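N-isopropylammelide isopropylaminohydrolase (Burkholderia multivorans ATCC 17616, PDB 6NBO) is a zinc-containing hydrolase of the amidohydrolase family, built on a TIM barrel that carries the metal ions. Local coordinates at residues A[155-166]-A[183-194]; A[212-223]-A[245-256]. All coordinates share one frame; numbering follows the deposited sequence. Where two conformers were deposited one is given.

Contact 1. Residues A[155-166]-A[183-194]; sequences QIVAFPQSGVLK and DLLGGLDPCAIE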
loop_
_atom_site.group_PDB
_atom_site.type_symbol
_atom_site.label_atom_id
_atom_site.label_comp_id
_atom_site.label_asym_id
_atom_site.label_seq_id
_atom_site.Cartn_x
_atom_site.Cartn_y
_atom_site.Cartn_z
ATOM N N GLN A 155 7.090 -1.771 4.104
ATOM C CA GLN A 155 6.535 -1.776 5.452
ATOM C C GLN A 155 5.793 -3.087 5.665
ATOM O O GLN A 155 5.053 -3.536 4.788
ATOM C CB GLN A 155 5.574 -0.598 5.663
ATOM C CG GLN A 155 6.237 0.778 5.604
ATOM C CD GLN A 155 5.220 1.911 5.682
ATOM O OE1 GLN A 155 4.009 1.690 5.604
ATOM N NE2 GLN A 155 5.714 3.126 5.833
ATOM N N ILE A 156 5.983 -3.703 6.830
ATOM C CA ILE A 156 5.363 -4.996 7.133
ATOM C C ILE A 156 4.387 -4.826 8.297
ATOM O O ILE A 156 4.779 -4.358 9.374
ATOM C CB ILE A 156 6.422 -6.059 7.471
ATOM C CG1 ILE A 156 7.260 -6.397 6.222
ATOM C CG2 ILE A 156 5.743 -7.304 8.041
ATOM C CD1 ILE A 156 8.528 -7.206 6.533
ATOM N N VAL A 157 3.133 -5.234 8.087
ATOM C CA VAL A 157 2.106 -5.257 9.124
ATOM C C VAL A 157 1.947 -6.697 9.604
ATOM O O VAL A 157 1.604 -7.582 8.812
ATOM C CB VAL A 157 0.760 -4.730 8.601
ATOM C CG1 VAL A 157 -0.231 -4.599 9.766
ATOM C CG2 VAL A 157 0.930 -3.400 7.881
ATOM N N ALA A 158 2.156 -6.933 10.899
ATOM C CA ALA A 158 1.974 -8.269 11.478
ATOM C C ALA A 158 0.481 -8.529 11.651
ATOM O O ALA A 158 -0.151 -7.941 12.534
ATOM C CB ALA A 158 2.708 -8.367 12.815
ATOM N N PHE A 159 -0.082 -9.422 10.828
ATOM C CA PHE A 159 -1.535 -9.547 10.667
ATOM C C PHE A 159 -2.056 -10.868 11.237
ATOM O O PHE A 159 -1.843 -11.929 10.628
ATOM C CB PHE A 159 -1.890 -9.427 9.179
ATOM C CG PHE A 159 -3.364 -9.551 8.870
ATOM C CD1 PHE A 159 -4.304 -8.785 9.554
ATOM C CD2 PHE A 159 -3.804 -10.409 7.867
ATOM C CE1 PHE A 159 -5.661 -8.889 9.266
ATOM C CE2 PHE A 159 -5.157 -10.522 7.569
ATOM C CZ PHE A 159 -6.090 -9.759 8.281
ATOM N N PRO A 160 -2.754 -10.861 12.381
ATOM C CA PRO A 160 -3.339 -12.108 12.934
ATOM C C PRO A 160 -4.621 -12.454 12.181
ATOM O O PRO A 160 -5.748 -12.216 12.633
ATOM C CB PRO A 160 -3.580 -11.739 14.398
ATOM C CG PRO A 160 -3.946 -10.242 14.325
ATOM C CD PRO A 160 -3.082 -9.673 13.197
ATOM N N GLN A 161 -4.418 -13.069 11.005
ATOM C CA GLN A 161 -5.498 -13.245 10.036
ATOM C C GLN A 161 -6.687 -13.994 10.625
ATOM O O GLN A 161 -7.834 -13.697 10.279
ATOM C CB GLN A 161 -4.961 -13.965 8.792
ATOM C CG GLN A 161 -6.015 -14.582 7.867
ATOM C CD GLN A 161 -6.705 -13.564 6.974
ATOM O OE1 GLN A 161 -6.303 -13.350 5.829
ATOM N NE2 GLN A 161 -7.757 -12.939 7.491
ATOM N N SER A 162 -6.446 -14.947 11.521
ATOM C CA SER A 162 -7.525 -15.731 12.102
ATOM C C SER A 162 -7.922 -15.262 13.495
ATOM O O SER A 162 -8.650 -15.981 14.185
ATOM C CB SER A 162 -7.134 -17.208 12.140
ATOM O OG SER A 162 -5.969 -17.381 12.920
ATOM N N GLY A 163 -7.465 -14.089 13.922
ATOM C CA GLY A 163 -7.879 -13.498 15.179
ATOM C C GLY A 163 -6.819 -13.639 16.266
ATOM O O GLY A 163 -5.867 -14.411 16.163
ATOM N N VAL A 164 -7.008 -12.872 17.341
ATOM C CA VAL A 164 -6.084 -12.833 18.476
ATOM C C VAL A 164 -6.686 -13.477 19.724
ATOM O O VAL A 164 -6.074 -14.354 20.340
ATOM C CB VAL A 164 -5.649 -11.382 18.778
ATOM C CG1 VAL A 164 -4.624 -11.361 19.924
ATOM C CG2 VAL A 164 -5.107 -10.726 17.539
ATOM N N LEU A 165 -7.876 -13.022 20.135
ATOM C CA LEU A 165 -8.366 -13.328 21.479
ATOM C C LEU A 165 -8.628 -14.813 21.678
ATOM O O LEU A 165 -8.379 -15.354 22.763
ATOM C CB LEU A 165 -9.642 -12.534 21.771
ATOM C CG LEU A 165 -9.502 -11.019 21.849
ATOM C CD1 LEU A 165 -10.845 -10.413 22.314
ATOM C CD2 LEU A 165 -8.384 -10.664 22.807
ATOM N N LYS A 166 -9.171 -15.482 20.669
ATOM C CA LYS A 166 -9.596 -16.863 20.826
ATOM C C LYS A 166 -8.499 -17.864 20.504
ATOM O O LYS A 166 -8.753 -19.067 20.525
ATOM C CB LYS A 166 -10.811 -17.144 19.943
ATOM C CG LYS A 166 -12.025 -16.300 20.300
ATOM C CD LYS A 166 -13.235 -16.694 19.473
ATOM C CE LYS A 166 -13.561 -15.639 18.436
ATOM N NZ LYS A 166 -14.989 -15.203 18.546
ATOM N N ASP A 183 6.895 -3.818 11.135
ATOM C CA ASP A 183 6.859 -2.389 11.440
ATOM C C ASP A 183 5.596 -1.992 12.190
ATOM O O ASP A 183 5.640 -1.115 13.065
ATOM C CB ASP A 183 6.961 -1.592 10.152
ATOM C CG ASP A 183 8.182 -1.962 9.385
ATOM O OD1 ASP A 183 9.269 -1.693 9.904
ATOM O OD2 ASP A 183 8.053 -2.613 8.337
ATOM N N LEU A 184 4.476 -2.609 11.846
ATOM C CA LEU A 184 3.163 -2.173 12.299
ATOM C C LEU A 184 2.394 -3.373 12.816
ATOM O O LEU A 184 2.633 -4.508 12.394
ATOM C CB LEU A 184 2.361 -1.519 11.155
ATOM C CG LEU A 184 2.964 -0.232 10.591
ATOM C CD1 LEU A 184 2.359 0.084 9.242
ATOM C CD2 LEU A 184 2.723 0.911 11.554
ATOM N N LEU A 185 1.459 -3.117 13.726
ATOM C CA LEU A 185 0.592 -4.174 14.219
ATOM C C LEU A 185 -0.701 -4.180 13.415
ATOM O O LEU A 185 -1.300 -3.126 13.187
ATOM C CB LEU A 185 0.299 -3.981 15.708
ATOM C CG LEU A 185 -0.436 -5.145 16.374
ATOM C CD1 LEU A 185 0.363 -6.440 16.196
ATOM C CD2 LEU A 185 -0.668 -4.842 17.855
ATOM N N GLY A 186 -1.135 -5.366 12.993
ATOM C CA GLY A 186 -2.407 -5.525 12.330
ATOM C C GLY A 186 -3.458 -6.156 13.234
ATOM O O GLY A 186 -3.233 -6.441 14.404
ATOM N N GLY A 187 -4.625 -6.379 12.644
ATOM C CA GLY A 187 -5.763 -6.907 13.379
ATOM C C GLY A 187 -7.004 -6.759 12.535
ATOM O O GLY A 187 -6.969 -6.200 11.437
ATOM N N LEU A 188 -8.120 -7.277 13.058
ATOM C CA LEU A 188 -9.334 -7.217 12.257
ATOM C C LEU A 188 -10.567 -7.289 13.147
ATOM O O LEU A 188 -10.522 -7.796 14.270
ATOM C CB LEU A 188 -9.382 -8.327 11.204
ATOM C CG LEU A 188 -9.680 -9.782 11.574
ATOM C CD1 LEU A 188 -9.797 -10.624 10.299
ATOM C CD2 LEU A 188 -8.603 -10.357 12.496
ATOM N N ASP A 189 -11.667 -6.741 12.614
ATOM C CA ASP A 189 -13.054 -6.938 13.037
ATOM C C ASP A 189 -13.209 -7.255 14.520
ATOM O O ASP A 189 -13.467 -8.409 14.905
ATOM C CB ASP A 189 -13.671 -8.024 12.171
ATOM C CG ASP A 189 -13.553 -7.698 10.687
ATOM O OD1 ASP A 189 -13.363 -6.505 10.353
ATOM O OD2 ASP A 189 -13.648 -8.620 9.856
ATOM N N PRO A 190 -13.106 -6.234 15.374
ATOM C CA PRO A 190 -13.161 -6.469 16.824
ATOM C C PRO A 190 -14.466 -7.101 17.278
ATOM O O PRO A 190 -14.479 -7.809 18.291
ATOM C CB PRO A 190 -12.982 -5.057 17.409
ATOM C CG PRO A 190 -12.269 -4.287 16.320
ATOM C CD PRO A 190 -12.846 -4.823 15.041
ATOM N N CYS A 191 -15.565 -6.876 16.558
ATOM C CA CYS A 191 -16.823 -7.546 16.878
ATOM C C CYS A 191 -16.956 -8.884 16.155
ATOM O O CYS A 191 -17.133 -9.926 16.790
ATOM C CB CYS A 191 -18.021 -6.653 16.522
ATOM S SG CYS A 191 -18.285 -5.251 17.621
ATOM N N ALA A 192 -16.894 -8.862 14.824
ATOM C CA ALA A 192 -17.291 -10.033 14.042
ATOM C C ALA A 192 -16.302 -11.182 14.195
ATOM O O ALA A 192 -16.695 -12.355 14.191
ATOM C CB ALA A 192 -17.433 -9.657 12.567
ATOM N N ILE A 193 -15.017 -10.880 14.296
ATOM C CA ILE A 193 -13.992 -11.913 14.422
ATOM C C ILE A 193 -13.599 -12.132 15.877
ATOM O O ILE A 193 -13.627 -13.256 16.370
ATOM C CB ILE A 193 -12.767 -11.563 13.549
ATOM C CG1 ILE A 193 -13.131 -11.656 12.062
ATOM C CG2 ILE A 193 -11.585 -12.490 13.881
ATOM C CD1 ILE A 193 -13.382 -13.069 11.580
ATOM N N GLU A 194 -13.267 -11.063 16.602
ATOM C CA GLU A 194 -12.745 -11.245 17.956
ATOM C C GLU A 194 -13.829 -11.548 18.990
ATOM O O GLU A 194 -13.524 -12.166 20.015
ATOM C CB GLU A 194 -11.949 -10.013 18.386
ATOM C CG GLU A 194 -10.743 -9.714 17.464
ATOM C CD GLU A 194 -9.618 -10.736 17.609
ATOM O OE1 GLU A 194 -9.699 -11.613 18.493
ATOM O OE2 GLU A 194 -8.647 -10.655 16.832
HETATM O O HOH W 1 -10.204 -14.396 18.153
#
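Strands 155-159 and 184-188 are parallel neighbours whose axes are twisted by 41°, linked by bonds that step between them: I156 O accepts from L184 N, A158 N donates to L184 O, and A158 O accepts from G186 N. At the start of the ladder D183 holds both backbone groups of I156. Its N reaches I156 O, while CG, turned beside its own backbone N (chi1 -56°), brings OD2 to I156 N at 2.8 Å on the anti lone pair; R145 forms a salt bridge with the same oxygen. On the face they share, beta-branched V157 and L184, both apolar, meet through V157 CG2 and L184 CD1 at 4.0 Å. G186, which has no side chain, lets V157 CG1 approach its N to 3.4 Å. The F159 ring presents its edge to G187, with F159 CE1 3.7 Å from G187 O, and stacks on H218. L188 CD2 lies 3.4 Å from P160 O, just past F159. The carboxylate of E194, bent at chi2 (-71°), then ties down the loop after the turn 160-163: OE2 takes V164 N at 2.8 Å through its syn lone pair, OE1 takes L165 N at 2.8 Å almost straight, and a water joins OE1 to K166 N. A glutamate suits this place because its oxygens take successive amides and its bent chain is long enough to bring them there from 190-194. Strand 155-159 is bonded on its other edge to strand 120-128, strand 184-188 to strand 215-219, and helix 197-211 packs on L185 through I207 and on E194 through A200.

Contact 2. Residues A[212-223]-A[245-256]; sequences GRGLDLHLHERG and KVTISHAFCLGD. With ZN (zinc ion), chain B; EDO (1,2-ethanediol), chain K.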
loop_
_atom_site.group_PDB
_atom_site.type_symbol
_atom_site.label_atom_id
_atom_site.label_comp_id
_atom_site.label_asym_id
_atom_site.label_seq_id
_atom_site.Cartn_x
_atom_site.Cartn_y
_atom_site.Cartn_z
ATOM N N GLY A 212 5.995 0.874 20.712
ATOM C CA GLY A 212 5.938 2.197 20.115
ATOM C C GLY A 212 5.584 2.192 18.645
ATOM O O GLY A 212 6.083 3.031 17.884
ATOM N N ARG A 213 4.724 1.272 18.222
ATOM C CA ARG A 213 4.419 1.112 16.808
ATOM C C ARG A 213 2.999 1.564 16.511
ATOM O O ARG A 213 2.146 1.641 17.398
ATOM C CB ARG A 213 4.576 -0.343 16.354
ATOM C CG ARG A 213 5.891 -0.981 16.725
ATOM C CD ARG A 213 7.095 -0.341 16.054
ATOM N NE ARG A 213 8.295 -0.994 16.563
ATOM C CZ ARG A 213 8.738 -2.164 16.122
ATOM N NH1 ARG A 213 8.094 -2.789 15.146
ATOM N NH2 ARG A 213 9.816 -2.713 16.656
ATOM N N GLY A 214 2.763 1.853 15.237
ATOM C CA GLY A 214 1.431 2.121 14.757
ATOM C C GLY A 214 0.676 0.844 14.447
ATOM O O GLY A 214 1.186 -0.271 14.576
ATOM N N LEU A 215 -0.576 1.025 14.017
ATOM C CA LEU A 215 -1.460 -0.084 13.686
ATOM C C LEU A 215 -2.128 0.167 12.343
ATOM O O LEU A 215 -2.381 1.314 11.958
ATOM C CB LEU A 215 -2.557 -0.294 14.742
ATOM C CG LEU A 215 -2.070 -0.527 16.170
ATOM C CD1 LEU A 215 -2.043 0.789 16.943
ATOM C CD2 LEU A 215 -2.963 -1.535 16.831
ATOM N N ASP A 216 -2.406 -0.924 11.635
ATOM C CA ASP A 216 -3.183 -0.884 10.398
ATOM C C ASP A 216 -4.183 -2.023 10.513
ATOM O O ASP A 216 -3.800 -3.194 10.424
ATOM C CB ASP A 216 -2.286 -1.031 9.160
ATOM C CG ASP A 216 -3.045 -0.912 7.845
ATOM O OD1 ASP A 216 -4.219 -1.326 7.775
ATOM O OD2 ASP A 216 -2.458 -0.401 6.863
ATOM N N LEU A 217 -5.457 -1.682 10.695
ATOM C CA LEU A 217 -6.482 -2.639 11.094
ATOM C C LEU A 217 -7.442 -2.889 9.938
ATOM O O LEU A 217 -7.971 -1.940 9.360
ATOM C CB LEU A 217 -7.242 -2.114 12.323
ATOM C CG LEU A 217 -6.348 -1.818 13.528
ATOM C CD1 LEU A 217 -7.137 -1.139 14.629
ATOM C CD2 LEU A 217 -5.689 -3.103 14.043
ATOM N N HIS A 218 -7.647 -4.168 9.593
ATOM C CA HIS A 218 -8.686 -4.556 8.644
ATOM C C HIS A 218 -10.054 -4.385 9.298
ATOM O O HIS A 218 -10.334 -5.012 10.322
ATOM C CB HIS A 218 -8.522 -6.023 8.220
ATOM C CG HIS A 218 -7.435 -6.277 7.220
ATOM N ND1 HIS A 218 -6.099 -6.101 7.510
ATOM C CD2 HIS A 218 -7.484 -6.751 5.948
ATOM C CE1 HIS A 218 -5.372 -6.432 6.454
ATOM N NE2 HIS A 218 -6.190 -6.832 5.494
ATOM N N LEU A 219 -10.932 -3.583 8.701
ATOM C CA LEU A 219 -12.281 -3.419 9.234
ATOM C C LEU A 219 -13.259 -3.744 8.113
ATOM O O LEU A 219 -13.583 -2.872 7.299
ATOM C CB LEU A 219 -12.504 -2.009 9.796
ATOM C CG LEU A 219 -13.824 -1.900 10.573
ATOM C CD1 LEU A 219 -13.842 -2.878 11.757
ATOM C CD2 LEU A 219 -14.093 -0.483 11.049
ATOM N N HIS A 220 -13.713 -4.999 8.070
ATOM C CA HIS A 220 -14.721 -5.423 7.105
ATOM C C HIS A 220 -16.138 -5.259 7.622
ATOM O O HIS A 220 -17.082 -5.428 6.841
ATOM C CB HIS A 220 -14.572 -6.902 6.736
ATOM C CG HIS A 220 -13.180 -7.325 6.410
ATOM N ND1 HIS A 220 -12.344 -7.904 7.341
ATOM C CD2 HIS A 220 -12.485 -7.280 5.250
ATOM C CE1 HIS A 220 -11.188 -8.190 6.769
ATOM N NE2 HIS A 220 -11.248 -7.818 5.503
ATOM N N GLU A 221 -16.306 -4.987 8.913
ATOM C CA GLU A 221 -17.628 -5.041 9.519
ATOM C C GLU A 221 -18.551 -4.030 8.859
ATOM O O GLU A 221 -18.170 -2.888 8.594
ATOM C CB GLU A 221 -17.530 -4.785 11.018
ATOM C CG GLU A 221 -16.715 -5.845 11.750
ATOM C CD GLU A 221 -16.517 -5.507 13.210
ATOM O OE1 GLU A 221 -16.871 -4.378 13.620
ATOM O OE2 GLU A 221 -16.038 -6.376 13.956
ATOM N N ARG A 222 -19.770 -4.466 8.581
ATOM C CA ARG A 222 -20.720 -3.656 7.845
ATOM C C ARG A 222 -21.599 -2.858 8.795
ATOM O O ARG A 222 -21.825 -3.255 9.943
ATOM C CB ARG A 222 -21.575 -4.557 6.959
ATOM C CG ARG A 222 -20.746 -5.377 5.986
ATOM C CD ARG A 222 -20.244 -4.493 4.851
ATOM N NE ARG A 222 -21.363 -3.759 4.270
ATOM C CZ ARG A 222 -22.185 -4.265 3.358
ATOM N NH1 ARG A 222 -21.992 -5.500 2.905
ATOM N NH2 ARG A 222 -23.191 -3.540 2.894
ATOM N N GLY A 223 -22.078 -1.711 8.307
ATOM C CA GLY A 223 -23.181 -1.010 8.960
ATOM C C GLY A 223 -22.855 -0.543 10.366
ATOM O O GLY A 223 -21.753 -0.070 10.652
ATOM N N LYS A 245 -0.713 7.489 13.528
ATOM C CA LYS A 245 -0.134 6.162 13.678
ATOM C C LYS A 245 -1.134 5.037 13.462
ATOM O O LYS A 245 -0.759 3.866 13.588
ATOM C CB LYS A 245 0.505 6.014 15.065
ATOM C CG LYS A 245 1.871 6.682 15.164
ATOM C CD LYS A 245 2.454 6.539 16.554
ATOM C CE LYS A 245 3.738 5.726 16.552
ATOM N NZ LYS A 245 4.272 5.579 17.940
ATOM N N VAL A 246 -2.388 5.343 13.126
ATOM C CA VAL A 246 -3.406 4.314 12.924
ATOM C C VAL A 246 -3.976 4.443 11.517
ATOM O O VAL A 246 -4.261 5.549 11.050
ATOM C CB VAL A 246 -4.523 4.415 13.989
ATOM C CG1 VAL A 246 -5.687 3.459 13.660
ATOM C CG2 VAL A 246 -3.961 4.106 15.364
ATOM N N THR A 247 -4.123 3.305 10.840
ATOM C CA THR A 247 -4.714 3.203 9.516
ATOM C C THR A 247 -5.881 2.230 9.608
ATOM O O THR A 247 -5.789 1.203 10.299
ATOM C CB THR A 247 -3.662 2.702 8.499
ATOM O OG1 THR A 247 -2.570 3.626 8.461
ATOM C CG2 THR A 247 -4.238 2.534 7.093
ATOM N N ILE A 248 -6.982 2.560 8.940
ATOM C CA ILE A 248 -8.130 1.663 8.823
ATOM C C ILE A 248 -8.163 1.133 7.402
ATOM O O ILE A 248 -8.310 1.910 6.451
ATOM C CB ILE A 248 -9.457 2.371 9.139
ATOM C CG1 ILE A 248 -9.336 3.190 10.424
ATOM C CG2 ILE A 248 -10.582 1.320 9.224
ATOM C CD1 ILE A 248 -9.110 2.349 11.659
ATOM N N SER A 249 -8.059 -0.187 7.245
ATOM C CA SER A 249 -8.134 -0.783 5.916
ATOM C C SER A 249 -9.554 -1.250 5.619
ATOM O O SER A 249 -10.223 -1.823 6.485
ATOM C CB SER A 249 -7.164 -1.959 5.792
ATOM O OG SER A 249 -5.817 -1.502 5.663
ATOM N N HIS A 250 -9.984 -1.016 4.371
ATOM C CA HIS A 250 -11.266 -1.411 3.789
ATOM C C HIS A 250 -12.377 -0.469 4.247
ATOM O O HIS A 250 -12.859 0.348 3.454
ATOM C CB HIS A 250 -11.572 -2.877 4.102
ATOM C CG HIS A 250 -10.493 -3.810 3.641
ATOM N ND1 HIS A 250 -9.896 -3.695 2.402
ATOM C CD2 HIS A 250 -9.870 -4.837 4.265
ATOM C CE1 HIS A 250 -8.969 -4.628 2.273
ATOM N NE2 HIS A 250 -8.935 -5.339 3.387
ATOM N N ALA A 251 -12.774 -0.548 5.518
ATOM C CA ALA A 251 -13.703 0.420 6.101
ATOM C C ALA A 251 -15.016 0.481 5.326
ATOM O O ALA A 251 -15.582 1.559 5.124
ATOM C CB ALA A 251 -13.064 1.807 6.188
ATOM N N PHE A 252 -15.507 -0.693 4.899
ATOM C CA PHE A 252 -16.738 -0.775 4.118
ATOM C C PHE A 252 -17.909 -0.072 4.800
ATOM O O PHE A 252 -18.802 0.442 4.115
ATOM C CB PHE A 252 -17.118 -2.237 3.865
ATOM C CG PHE A 252 -16.041 -3.049 3.213
ATOM C CD1 PHE A 252 -15.223 -2.499 2.240
ATOM C CD2 PHE A 252 -15.852 -4.371 3.572
ATOM C CE1 PHE A 252 -14.229 -3.259 1.638
ATOM C CE2 PHE A 252 -14.867 -5.135 2.979
ATOM C CZ PHE A 252 -14.054 -4.582 2.007
ATOM N N CYS A 253 -17.944 -0.055 6.135
ATOM C CA CYS A 253 -19.104 0.532 6.806
ATOM C C CYS A 253 -19.274 2.007 6.474
ATOM O O CYS A 253 -20.392 2.526 6.576
ATOM C CB CYS A 253 -19.002 0.349 8.324
ATOM S SG CYS A 253 -17.631 1.235 9.120
ATOM N N LEU A 254 -18.201 2.685 6.061
ATOM C CA LEU A 254 -18.300 4.085 5.671
ATOM C C LEU A 254 -19.127 4.266 4.406
ATOM O O LEU A 254 -19.580 5.380 4.131
ATOM C CB LEU A 254 -16.895 4.679 5.486
ATOM C CG LEU A 254 -16.011 4.792 6.741
ATOM C CD1 LEU A 254 -14.576 5.236 6.399
ATOM C CD2 LEU A 254 -16.630 5.752 7.751
ATOM N N GLY A 255 -19.337 3.204 3.631
ATOM C CA GLY A 255 -20.296 3.242 2.546
ATOM C C GLY A 255 -21.705 2.849 2.927
ATOM O O GLY A 255 -22.632 3.084 2.147
ATOM N N ASP A 256 -21.898 2.267 4.118
ATOM C CA ASP A 256 -23.230 1.891 4.597
ATOM C C ASP A 256 -23.936 3.008 5.355
ATOM O O ASP A 256 -25.173 3.079 5.340
ATOM C CB ASP A 256 -23.149 0.682 5.537
ATOM C CG ASP A 256 -22.650 -0.567 4.853
ATOM O OD1 ASP A 256 -23.083 -0.855 3.722
ATOM O OD2 ASP A 256 -21.828 -1.276 5.459
HETATM ZN ZN ZN B . -6.126 -7.034 3.232
HETATM C C1 EDO K . 4.858 3.660 12.829
HETATM O O1 EDO K . 5.094 2.955 14.042
HETATM C C2 EDO K . 3.572 4.460 12.891
HETATM O O2 EDO K . 3.334 4.923 11.564
HETATM O O HOH W 2 2.701 3.427 19.718
HETATM O O HOH W 3 -0.808 2.787 10.381
HETATM O O HOH W 4 -2.673 -1.471 4.447
HETATM O O HOH W 5 -16.083 -1.507 7.888
#
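H218 and S249 face each other across the parallel strands 215-219 and 246-250, neighbours in the TIM barrel of the amidohydrolase family, and backbone bonds run without a break from L215 N to L219 N. The packed part lies at the metal centre. H218 NE2 binds zinc at 2.3 Å, a site completed by H65, H67 and D304; H250 with D304 binds the second zinc. The H218 and H250 rings meet obliquely, planes 65° apart, with CD2 of H218 3.3 Å from NE2 of H250. H220 lies alongside H250, the two rings slid so far that they barely overlap. On the same face as H218, earlier along the strands, S249 OG donates to the syn lone pair of D216 OD1 at 2.7 Å and also bonds H65 ND1, so a small hydroxyl links the carboxylate to a zinc ligand. D216 CG, anti to the backbone N (chi1 -177°), sets OD2 3.4 Å from T247 CG2, and R124 pairs with that oxygen. On the face of L217 and I248, L219 CB rests on I248 CG2 at 3.9 Å. Both ends of the contact are more open. At one, exposed R222 grips D256 side-on: NE meets OD2 and NH2 meets OD1, the planes nearly coplanar, and G223 N adds a second bond to OD2. At the other, K245 arches past a 1,2-ethanediol that accepts from G214 N, and a water bridges NZ to R213 O. There K245 NZ reaches G212 O at 3.1 Å from well above the carbonyl plane (72° out of it).

Overall arrangement
Along the chain the two contacts follow in series, neither nesting nor crossing. Contact 1 opens on strand 153-159 and, after helix 170-180, closes a loop at strand 184-188. Helix 197-211 then carries the chain to strand 215-219, where contact 2 begins; helix 223-239 brings it round to strand 246-250. Each contact thus seals one beta-alpha-beta unit, and together they span four successive barrel strands. Strands 184-188 and 215-219 are neighbours, so the two units adjoin through this strand pair. Just beyond those strands the loops join directly: D189 OD1 lies 2.8 Å from H220 N, and E221 OE2 lies 2.7 Å from C191 N, both probable hydrogen bonds.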